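Long-range contacts in N-acetylglucosamine-6-phosphate deacetylase (Thermotoga maritima, PDB 1O12), which probably removes the acetyl group from N-acetylglucosamine 6-phosphate by hydrolysis, with the help of a bound metal ion: residues 186-197 and 221-231; 254-264 and 324-333. One frame throughout, in Å; residues are numbered along the deposited sequence.

Interaction 1: residues 186-197 and 221-231; sequences AGHSIATFEEFM and EIGITGAGLLL. With FE (Fe (III) ion), chain C.
Phe193 and Gly223 bring their CA atoms within 4.0 Å of each other near the N-terminal ends of helices 193-197 and 223-230, whose short axes pass 8.3 Å apart at 61°. Gly223 suits this spot because its positive phi (57°) is one that glycine adopts readily. Glu221 joins the two backbones: with CG anti to its N (chi1 176°) and a bend at chi2, its OE2 accepts from Phe193 N at 2.8 Å, from above the carboxylate plane, and from Gly223 N at 2.9 Å through the anti lone pair. Thr192 and Glu195 add a capping box. In this TIM-barrel amidohydrolase the chain leaves strand 183-186 through His188, whose NE2 binds the iron at 2.2 Å alongside Glu127 and His209. Ser189 follows, its OG accepting from Ala191 N in an ST turn and bonding to Glu167. Ile224 CD1 reaches in to 3.5 Å from Ser189 OG, while its CG1 packs on Phe196 CB. Small Ala227 lets the Phe196 ring come close, CD2 to CB 3.4 Å, and Leu231 CD1 meets that ring at its edge. Phe193 lies alongside Ile222, both touching Glu248 of the second subunit, and Met197 CG sits over one face of the Phe193 ring, toward its rim.

Interaction 2: residues 254-264 and 324-333; sequences YKVKKANGIVL and ELAKVSSYNS
Asn332 reaches from helix 324-333 to the turn at Ala259 and to the first residue of strand 262-264, a helix-on-strand packing within the TIM barrel in which the short axes pass 5.7 Å apart at 81°. Its CG lies anti to the carbonyl carbon (chi1 -67°), which turns the amide toward the turn. ND2 spends both hydrogens on backbone carbonyls, Ala259 O at 2.8 Å and Ile262 O at 2.7 Å, each lying close to the amide plane, so the amide is kept from turning. Alanine in its place would probably leave these two carbonyls without their side-chain donor and let the turn shift against the helix. Ile262 O also receives a CA-H contact from Val328. A pi-type turn at 327-331 changes the helix's own pairing: Asn332 N bonds to Lys327 O, and Val328 O accepts from Leu264 N of the strand at 2.6 Å. Branched Val328 fills the space beside this bond, CG1 against Ile262 CG2 and CG2 at 3.5 Å from Leu264 CD2. A water bridges Ser333 OG and Leu264 O. At the other end small Ala259 lets Glu324 lie close, CB to CB 3.5 Å. The extended glutamate chain carries OE1 to Ser321 N and OE2 to the ring edge of Tyr254. There OE2 takes two donors: a water that itself accepts from Ala259 N, and Tyr254 OH, which arrives at 2.5 Å on the syn side, 28° out of the carboxylate plane.

Interaction 1 closes before interaction 2 opens along the chain, and their centres lie about 20 Å apart within the same amidohydrolase barrel. Interaction 1 starts at the end of strand 183-186 and interaction 2 includes most of strand 262-265; strands 206-207 and 235-239 come between them along the chain. Strands 206-207, 235-239 and 262-265 run parallel, side by side in that order. The two contacts meet where Lys257, in helix 247-257, sends its NZ to Gly228 O of helix 223-230, a probable hydrogen bond of 3.0 Å. Interaction 1 carries a metal ligand, whereas interaction 2 packs the strand that leads toward Asp267, the predicted proton donor and acceptor. Both touch the second subunit, which places helices 223-230 and 247-257 at the dimer interface.

Interaction 1: residues 186-197 and 221-231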
loop_
_atom_site.group_PDB
_atom_site.type_symbol
_atom_site.label_atom_id
_atom_site.label_comp_id
_atom_site.label_asym_id
_atom_site.label_seq_id
_atom_site.Cartn_x
_atom_site.Cartn_y
_atom_site.Cartn_z
ATOM N N ALA A 186 -11.522 2.946 14.138
ATOM C CA ALA A 186 -12.014 1.699 13.553
ATOM C C ALA A 186 -11.012 0.580 13.773
ATOM O O ALA A 186 -9.800 0.767 13.598
ATOM C CB ALA A 186 -12.281 1.884 12.062
ATOM N N GLY A 187 -11.536 -0.577 14.168
ATOM C CA GLY A 187 -10.725 -1.752 14.423
ATOM C C GLY A 187 -11.613 -2.939 14.753
ATOM O O GLY A 187 -12.783 -2.766 15.123
ATOM N N HIS A 188 -11.055 -4.148 14.604
ATOM C CA HIS A 188 -11.766 -5.405 14.864
ATOM C C HIS A 188 -13.024 -5.441 14.031
ATOM O O HIS A 188 -14.111 -5.650 14.538
ATOM C CB HIS A 188 -12.100 -5.495 16.344
ATOM C CG HIS A 188 -10.889 -5.598 17.210
ATOM N ND1 HIS A 188 -10.107 -6.738 17.263
ATOM C CD2 HIS A 188 -10.300 -4.696 18.034
ATOM C CE1 HIS A 188 -9.094 -6.535 18.088
ATOM N NE2 HIS A 188 -9.187 -5.305 18.569
ATOM N N SER A 189 -12.854 -5.245 12.733
ATOM C CA SER A 189 -13.975 -5.170 11.823
ATOM C C SER A 189 -13.752 -5.845 10.481
ATOM O O SER A 189 -12.615 -6.056 10.059
ATOM C CB SER A 189 -14.285 -3.690 11.601
ATOM O OG SER A 189 -14.763 -3.428 10.295
ATOM N N ILE A 190 -14.843 -6.204 9.811
ATOM C CA ILE A 190 -14.718 -6.788 8.468
ATOM C C ILE A 190 -15.344 -5.829 7.478
ATOM O O ILE A 190 -15.501 -6.148 6.319
ATOM C CB ILE A 190 -15.405 -8.175 8.305
ATOM C CG1 ILE A 190 -16.839 -8.125 8.818
ATOM C CG2 ILE A 190 -14.577 -9.247 8.969
ATOM C CD1 ILE A 190 -17.447 -9.531 8.927
ATOM N N ALA A 191 -15.694 -4.644 7.948
ATOM C CA ALA A 191 -16.303 -3.644 7.096
ATOM C C ALA A 191 -15.577 -3.430 5.760
ATOM O O ALA A 191 -14.340 -3.507 5.652
ATOM C CB ALA A 191 -16.399 -2.321 7.847
ATOM N N THR A 192 -16.372 -3.127 4.747
ATOM C CA THR A 192 -15.865 -2.881 3.420
ATOM C C THR A 192 -15.371 -1.449 3.378
ATOM O O THR A 192 -15.488 -0.712 4.341
ATOM C CB THR A 192 -16.991 -3.027 2.387
ATOM O OG1 THR A 192 -18.035 -2.097 2.706
ATOM C CG2 THR A 192 -17.568 -4.444 2.412
ATOM N N PHE A 193 -14.826 -1.063 2.235
ATOM C CA PHE A 193 -14.344 0.283 2.028
ATOM C C PHE A 193 -15.474 1.297 2.146
ATOM O O PHE A 193 -15.290 2.369 2.739
ATOM C CB PHE A 193 -13.721 0.397 0.648
ATOM C CG PHE A 193 -13.313 1.790 0.282
ATOM C CD1 PHE A 193 -12.136 2.335 0.781
ATOM C CD2 PHE A 193 -14.102 2.554 -0.566
ATOM C CE1 PHE A 193 -11.751 3.608 0.446
ATOM C CE2 PHE A 193 -13.722 3.847 -0.913
ATOM C CZ PHE A 193 -12.540 4.373 -0.404
ATOM N N GLU A 194 -16.645 0.970 1.598
ATOM C CA GLU A 194 -17.770 1.909 1.649
ATOM C C GLU A 194 -18.375 2.053 3.040
ATOM O O GLU A 194 -18.871 3.130 3.387
ATOM C CB GLU A 194 -18.880 1.515 0.648
ATOM C CG GLU A 194 -18.487 1.617 -0.854
ATOM C CD GLU A 194 -18.060 3.034 -1.304
ATOM O OE1 GLU A 194 -17.449 3.139 -2.401
ATOM O OE2 GLU A 194 -18.334 4.036 -0.581
ATOM N N GLU A 195 -18.350 0.974 3.823
ATOM C CA GLU A 195 -18.907 1.038 5.163
ATOM C C GLU A 195 -18.017 1.878 6.055
ATOM O O GLU A 195 -18.493 2.623 6.909
ATOM C CB GLU A 195 -19.093 -0.354 5.742
ATOM C CG GLU A 195 -20.184 -1.125 5.044
ATOM C CD GLU A 195 -20.245 -2.574 5.485
ATOM O OE1 GLU A 195 -19.186 -3.250 5.519
ATOM O OE2 GLU A 195 -21.371 -3.034 5.785
ATOM N N PHE A 196 -16.716 1.773 5.844
ATOM C CA PHE A 196 -15.792 2.585 6.603
ATOM C C PHE A 196 -16.002 4.032 6.166
ATOM O O PHE A 196 -16.039 4.933 7.001
ATOM C CB PHE A 196 -14.351 2.173 6.317
ATOM C CG PHE A 196 -13.349 3.150 6.813
ATOM C CD1 PHE A 196 -12.920 3.113 8.125
ATOM C CD2 PHE A 196 -12.880 4.146 5.981
ATOM C CE1 PHE A 196 -12.030 4.068 8.604
ATOM C CE2 PHE A 196 -11.997 5.106 6.448
ATOM C CZ PHE A 196 -11.569 5.072 7.752
HETATM N N MSE A 197 -16.142 4.248 4.856
HETATM C CA MSE A 197 -16.342 5.594 4.300
HETATM C C MSE A 197 -17.552 6.347 4.871
HETATM O O MSE A 197 -17.558 7.593 4.934
HETATM C CB MSE A 197 -16.477 5.529 2.780
HETATM C CG MSE A 197 -15.175 5.279 2.063
HETATM SE SE MSE A 197 -13.880 6.777 2.233
HETATM C CE MSE A 197 -14.683 8.017 0.947
ATOM N N GLU A 221 -12.206 -5.237 -3.427
ATOM C CA GLU A 221 -12.712 -4.736 -2.155
ATOM C C GLU A 221 -11.461 -4.469 -1.314
ATOM O O GLU A 221 -10.865 -5.410 -0.755
ATOM C CB GLU A 221 -13.595 -5.777 -1.462
ATOM C CG GLU A 221 -14.072 -5.336 -0.093
ATOM C CD GLU A 221 -14.682 -3.956 -0.119
ATOM O OE1 GLU A 221 -15.794 -3.808 -0.680
ATOM O OE2 GLU A 221 -14.042 -3.014 0.407
ATOM N N ILE A 222 -11.061 -3.200 -1.238
ATOM C CA ILE A 222 -9.865 -2.857 -0.498
ATOM C C ILE A 222 -10.102 -2.811 1.003
ATOM O O ILE A 222 -9.147 -2.887 1.796
ATOM C CB ILE A 222 -9.231 -1.528 -1.025
ATOM C CG1 ILE A 222 -10.148 -0.342 -0.776
ATOM C CG2 ILE A 222 -8.959 -1.656 -2.526
ATOM C CD1 ILE A 222 -9.480 0.973 -1.109
ATOM N N GLY A 223 -11.379 -2.729 1.383
ATOM C CA GLY A 223 -11.765 -2.719 2.789
ATOM C C GLY A 223 -11.161 -1.624 3.662
ATOM O O GLY A 223 -10.615 -0.614 3.169
ATOM N N ILE A 224 -11.271 -1.819 4.974
ATOM C CA ILE A 224 -10.730 -0.851 5.929
ATOM C C ILE A 224 -9.222 -0.725 5.762
ATOM O O ILE A 224 -8.665 0.355 5.897
ATOM C CB ILE A 224 -11.011 -1.255 7.422
ATOM C CG1 ILE A 224 -12.489 -1.107 7.758
ATOM C CG2 ILE A 224 -10.208 -0.347 8.362
ATOM C CD1 ILE A 224 -12.733 -0.792 9.233
ATOM N N THR A 225 -8.565 -1.844 5.494
ATOM C CA THR A 225 -7.114 -1.856 5.320
ATOM C C THR A 225 -6.745 -0.964 4.155
ATOM O O THR A 225 -5.756 -0.239 4.207
ATOM C CB THR A 225 -6.633 -3.282 5.035
ATOM O OG1 THR A 225 -7.171 -4.140 6.044
ATOM C CG2 THR A 225 -5.120 -3.367 5.004
ATOM N N GLY A 226 -7.558 -1.033 3.106
ATOM C CA GLY A 226 -7.319 -0.240 1.918
ATOM C C GLY A 226 -7.638 1.213 2.158
ATOM O O GLY A 226 -6.946 2.104 1.655
ATOM N N ALA A 227 -8.694 1.458 2.919
ATOM C CA ALA A 227 -9.069 2.820 3.264
ATOM C C ALA A 227 -7.914 3.382 4.067
ATOM O O ALA A 227 -7.447 4.487 3.801
ATOM C CB ALA A 227 -10.333 2.831 4.101
ATOM N N GLY A 228 -7.439 2.602 5.036
ATOM C CA GLY A 228 -6.343 3.052 5.881
ATOM C C GLY A 228 -5.119 3.485 5.103
ATOM O O GLY A 228 -4.469 4.477 5.434
ATOM N N LEU A 229 -4.795 2.754 4.049
ATOM C CA LEU A 229 -3.635 3.116 3.277
ATOM C C LEU A 229 -3.939 4.230 2.293
ATOM O O LEU A 229 -3.116 5.110 2.074
ATOM C CB LEU A 229 -3.114 1.891 2.514
ATOM C CG LEU A 229 -2.687 0.705 3.364
ATOM C CD1 LEU A 229 -2.516 -0.537 2.506
ATOM C CD2 LEU A 229 -1.395 1.098 4.099
ATOM N N LEU A 230 -5.129 4.187 1.711
ATOM C CA LEU A 230 -5.531 5.144 0.682
ATOM C C LEU A 230 -5.749 6.560 1.142
ATOM O O LEU A 230 -5.280 7.504 0.498
ATOM C CB LEU A 230 -6.814 4.670 -0.011
ATOM C CG LEU A 230 -7.374 5.576 -1.107
ATOM C CD1 LEU A 230 -6.364 5.675 -2.236
ATOM C CD2 LEU A 230 -8.690 5.027 -1.623
ATOM N N LEU A 231 -6.467 6.698 2.254
ATOM C CA LEU A 231 -6.812 8.004 2.803
ATOM C C LEU A 231 -5.673 8.660 3.564
ATOM O O LEU A 231 -5.242 8.189 4.627
ATOM C CB LEU A 231 -8.040 7.868 3.707
ATOM C CG LEU A 231 -9.196 7.167 2.996
ATOM C CD1 LEU A 231 -10.271 6.813 3.998
ATOM C CD2 LEU A 231 -9.734 8.064 1.853
HETATM FE FE FE C . -7.352 -5.366 19.835
#

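Interaction 2: residues 254-264 and 324-333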
loop_
_atom_site.group_PDB
_atom_site.type_symbol
_atom_site.label_atom_id
_atom_site.label_comp_id
_atom_site.label_asym_id
_atom_site.label_seq_id
_atom_site.Cartn_x
_atom_site.Cartn_y
_atom_site.Cartn_z
ATOM N N TYR A 254 5.158 2.706 6.490
ATOM C CA TYR A 254 5.873 3.971 6.595
ATOM C C TYR A 254 5.986 4.619 5.209
ATOM O O TYR A 254 5.684 5.808 5.038
ATOM C CB TYR A 254 7.246 3.748 7.198
ATOM C CG TYR A 254 8.152 4.937 7.073
ATOM C CD1 TYR A 254 7.793 6.178 7.614
ATOM C CD2 TYR A 254 9.395 4.821 6.435
ATOM C CE1 TYR A 254 8.646 7.270 7.529
ATOM C CE2 TYR A 254 10.254 5.901 6.346
ATOM C CZ TYR A 254 9.882 7.122 6.894
ATOM O OH TYR A 254 10.772 8.175 6.840
ATOM N N LYS A 255 6.382 3.824 4.221
ATOM C CA LYS A 255 6.504 4.294 2.849
ATOM C C LYS A 255 5.208 4.948 2.318
ATOM O O LYS A 255 5.248 6.010 1.690
ATOM C CB LYS A 255 6.890 3.132 1.965
ATOM C CG LYS A 255 7.043 3.497 0.515
ATOM C CD LYS A 255 7.284 2.241 -0.300
ATOM C CE LYS A 255 7.530 2.577 -1.755
ATOM N NZ LYS A 255 8.806 3.308 -1.856
ATOM N N VAL A 256 4.069 4.319 2.587
ATOM C CA VAL A 256 2.774 4.816 2.132
ATOM C C VAL A 256 2.182 5.952 2.958
ATOM O O VAL A 256 1.702 6.936 2.411
ATOM C CB VAL A 256 1.729 3.688 2.134
ATOM C CG1 VAL A 256 0.409 4.202 1.596
ATOM C CG2 VAL A 256 2.247 2.498 1.332
ATOM N N LYS A 257 2.209 5.798 4.275
ATOM C CA LYS A 257 1.640 6.781 5.187
ATOM C C LYS A 257 2.537 7.929 5.635
ATOM O O LYS A 257 2.029 8.981 6.027
ATOM C CB LYS A 257 1.130 6.066 6.434
ATOM C CG LYS A 257 0.114 4.981 6.160
ATOM C CD LYS A 257 -1.147 5.553 5.572
ATOM C CE LYS A 257 -1.681 6.654 6.422
ATOM N NZ LYS A 257 -3.002 7.105 5.910
ATOM N N LYS A 258 3.859 7.718 5.594
ATOM C CA LYS A 258 4.874 8.695 6.035
ATOM C C LYS A 258 4.681 8.875 7.512
ATOM O O LYS A 258 3.732 8.347 8.056
ATOM C CB LYS A 258 4.731 10.057 5.333
ATOM C CG LYS A 258 4.809 9.989 3.823
ATOM C CD LYS A 258 6.038 9.225 3.311
ATOM C CE LYS A 258 5.915 9.002 1.766
ATOM N NZ LYS A 258 6.898 8.023 1.138
ATOM N N ALA A 259 5.577 9.621 8.159
ATOM C CA ALA A 259 5.503 9.864 9.608
ATOM C C ALA A 259 4.181 10.487 10.046
ATOM O O ALA A 259 3.642 10.144 11.089
ATOM C CB ALA A 259 6.647 10.746 10.035
ATOM N N ASN A 260 3.658 11.377 9.218
ATOM C CA ASN A 260 2.402 12.084 9.477
ATOM C C ASN A 260 1.167 11.195 9.660
ATOM O O ASN A 260 0.189 11.631 10.253
ATOM C CB ASN A 260 2.126 13.069 8.324
ATOM C CG ASN A 260 3.410 13.750 7.799
ATOM O OD1 ASN A 260 4.456 13.086 7.521
ATOM N ND2 ASN A 260 3.342 15.077 7.650
ATOM N N GLY A 261 1.193 9.959 9.159
ATOM C CA GLY A 261 0.021 9.111 9.273
ATOM C C GLY A 261 0.148 7.881 10.148
ATOM O O GLY A 261 -0.637 6.952 10.008
ATOM N N ILE A 262 1.126 7.871 11.054
ATOM C CA ILE A 262 1.346 6.728 11.943
ATOM C C ILE A 262 1.371 7.106 13.424
ATOM O O ILE A 262 1.990 8.084 13.831
ATOM C CB ILE A 262 2.651 6.026 11.579
ATOM C CG1 ILE A 262 2.455 5.215 10.305
ATOM C CG2 ILE A 262 3.139 5.182 12.723
ATOM C CD1 ILE A 262 3.779 4.924 9.591
ATOM N N VAL A 263 0.685 6.319 14.229
ATOM C CA VAL A 263 0.644 6.582 15.650
ATOM C C VAL A 263 1.274 5.418 16.384
ATOM O O VAL A 263 0.762 4.296 16.326
ATOM C CB VAL A 263 -0.799 6.771 16.108
ATOM C CG1 VAL A 263 -0.944 6.466 17.602
ATOM C CG2 VAL A 263 -1.203 8.188 15.854
ATOM N N LEU A 264 2.388 5.649 17.065
ATOM C CA LEU A 264 3.015 4.530 17.781
ATOM C C LEU A 264 2.121 4.150 18.952
ATOM O O LEU A 264 1.480 5.002 19.567
ATOM C CB LEU A 264 4.419 4.902 18.245
ATOM C CG LEU A 264 5.549 4.179 17.510
ATOM C CD1 LEU A 264 5.163 3.909 16.083
ATOM C CD2 LEU A 264 6.833 4.979 17.574
ATOM N N GLU A 324 10.833 12.707 12.686
ATOM C CA GLU A 324 9.674 11.920 12.308
ATOM C C GLU A 324 9.193 11.023 13.441
ATOM O O GLU A 324 7.991 10.720 13.531
ATOM C CB GLU A 324 9.995 11.040 11.103
ATOM C CG GLU A 324 10.169 11.783 9.791
ATOM C CD GLU A 324 10.881 10.907 8.795
ATOM O OE1 GLU A 324 12.061 10.608 9.058
ATOM O OE2 GLU A 324 10.275 10.494 7.776
ATOM N N LEU A 325 10.141 10.584 14.273
ATOM C CA LEU A 325 9.856 9.735 15.413
ATOM C C LEU A 325 9.057 10.516 16.436
ATOM O O LEU A 325 8.308 9.928 17.206
ATOM C CB LEU A 325 11.132 9.254 16.080
ATOM C CG LEU A 325 11.746 7.927 15.649
ATOM C CD1 LEU A 325 13.005 7.691 16.508
ATOM C CD2 LEU A 325 10.745 6.797 15.809
ATOM N N ALA A 326 9.226 11.834 16.455
ATOM C CA ALA A 326 8.466 12.655 17.379
ATOM C C ALA A 326 6.990 12.679 16.967
ATOM O O ALA A 326 6.088 12.775 17.816
ATOM C CB ALA A 326 9.009 14.073 17.404
ATOM N N LYS A 327 6.732 12.589 15.666
ATOM C CA LYS A 327 5.352 12.640 15.216
ATOM C C LYS A 327 4.644 11.353 15.568
ATOM O O LYS A 327 3.540 11.375 16.102
ATOM C CB LYS A 327 5.293 12.880 13.724
ATOM C CG LYS A 327 5.909 14.187 13.303
ATOM C CD LYS A 327 5.754 14.343 11.798
ATOM C CE LYS A 327 6.124 15.725 11.338
ATOM N NZ LYS A 327 5.690 15.894 9.921
ATOM N N VAL A 328 5.309 10.233 15.296
ATOM C CA VAL A 328 4.731 8.941 15.578
ATOM C C VAL A 328 4.704 8.581 17.055
ATOM O O VAL A 328 3.863 7.792 17.477
ATOM C CB VAL A 328 5.454 7.810 14.792
ATOM C CG1 VAL A 328 5.447 8.148 13.308
ATOM C CG2 VAL A 328 6.895 7.584 15.311
ATOM N N SER A 329 5.601 9.161 17.846
ATOM C CA SER A 329 5.617 8.835 19.263
ATOM C C SER A 329 4.820 9.792 20.141
ATOM O O SER A 329 4.530 9.457 21.279
ATOM C CB SER A 329 7.043 8.713 19.800
ATOM O OG SER A 329 7.705 9.957 19.729
ATOM N N SER A 330 4.466 10.970 19.649
ATOM C CA SER A 330 3.660 11.870 20.483
ATOM C C SER A 330 2.799 12.894 19.742
ATOM O O SER A 330 1.606 12.984 19.986
ATOM C CB SER A 330 4.540 12.610 21.520
ATOM O OG SER A 330 5.233 13.722 20.951
ATOM N N TYR A 331 3.399 13.661 18.844
ATOM C CA TYR A 331 2.653 14.687 18.136
ATOM C C TYR A 331 1.376 14.212 17.423
ATOM O O TYR A 331 0.326 14.847 17.557
ATOM C CB TYR A 331 3.567 15.422 17.141
ATOM C CG TYR A 331 2.882 16.561 16.440
ATOM C CD1 TYR A 331 2.450 17.688 17.152
ATOM C CD2 TYR A 331 2.630 16.506 15.075
ATOM C CE1 TYR A 331 1.785 18.735 16.523
ATOM C CE2 TYR A 331 1.969 17.548 14.424
ATOM C CZ TYR A 331 1.551 18.654 15.158
ATOM O OH TYR A 331 0.894 19.671 14.518
ATOM N N ASN A 332 1.451 13.120 16.665
ATOM C CA ASN A 332 0.269 12.645 15.979
ATOM C C ASN A 332 -0.902 12.361 16.944
ATOM O O ASN A 332 -2.028 12.766 16.679
ATOM C CB ASN A 332 0.598 11.417 15.114
ATOM C CG ASN A 332 1.534 11.762 13.923
ATOM O OD1 ASN A 332 1.639 12.927 13.515
ATOM N ND2 ASN A 332 2.197 10.743 13.360
ATOM N N SER A 333 -0.648 11.713 18.077
ATOM C CA SER A 333 -1.733 11.426 19.023
ATOM C C SER A 333 -2.253 12.720 19.595
ATOM O O SER A 333 -3.454 12.907 19.735
ATOM C CB SER A 333 -1.249 10.578 20.200
ATOM O OG SER A 333 -0.635 9.393 19.768
HETATM O O HOH W 1 7.903 10.944 6.757
HETATM O O HOH W 2 1.634 7.899 19.925
#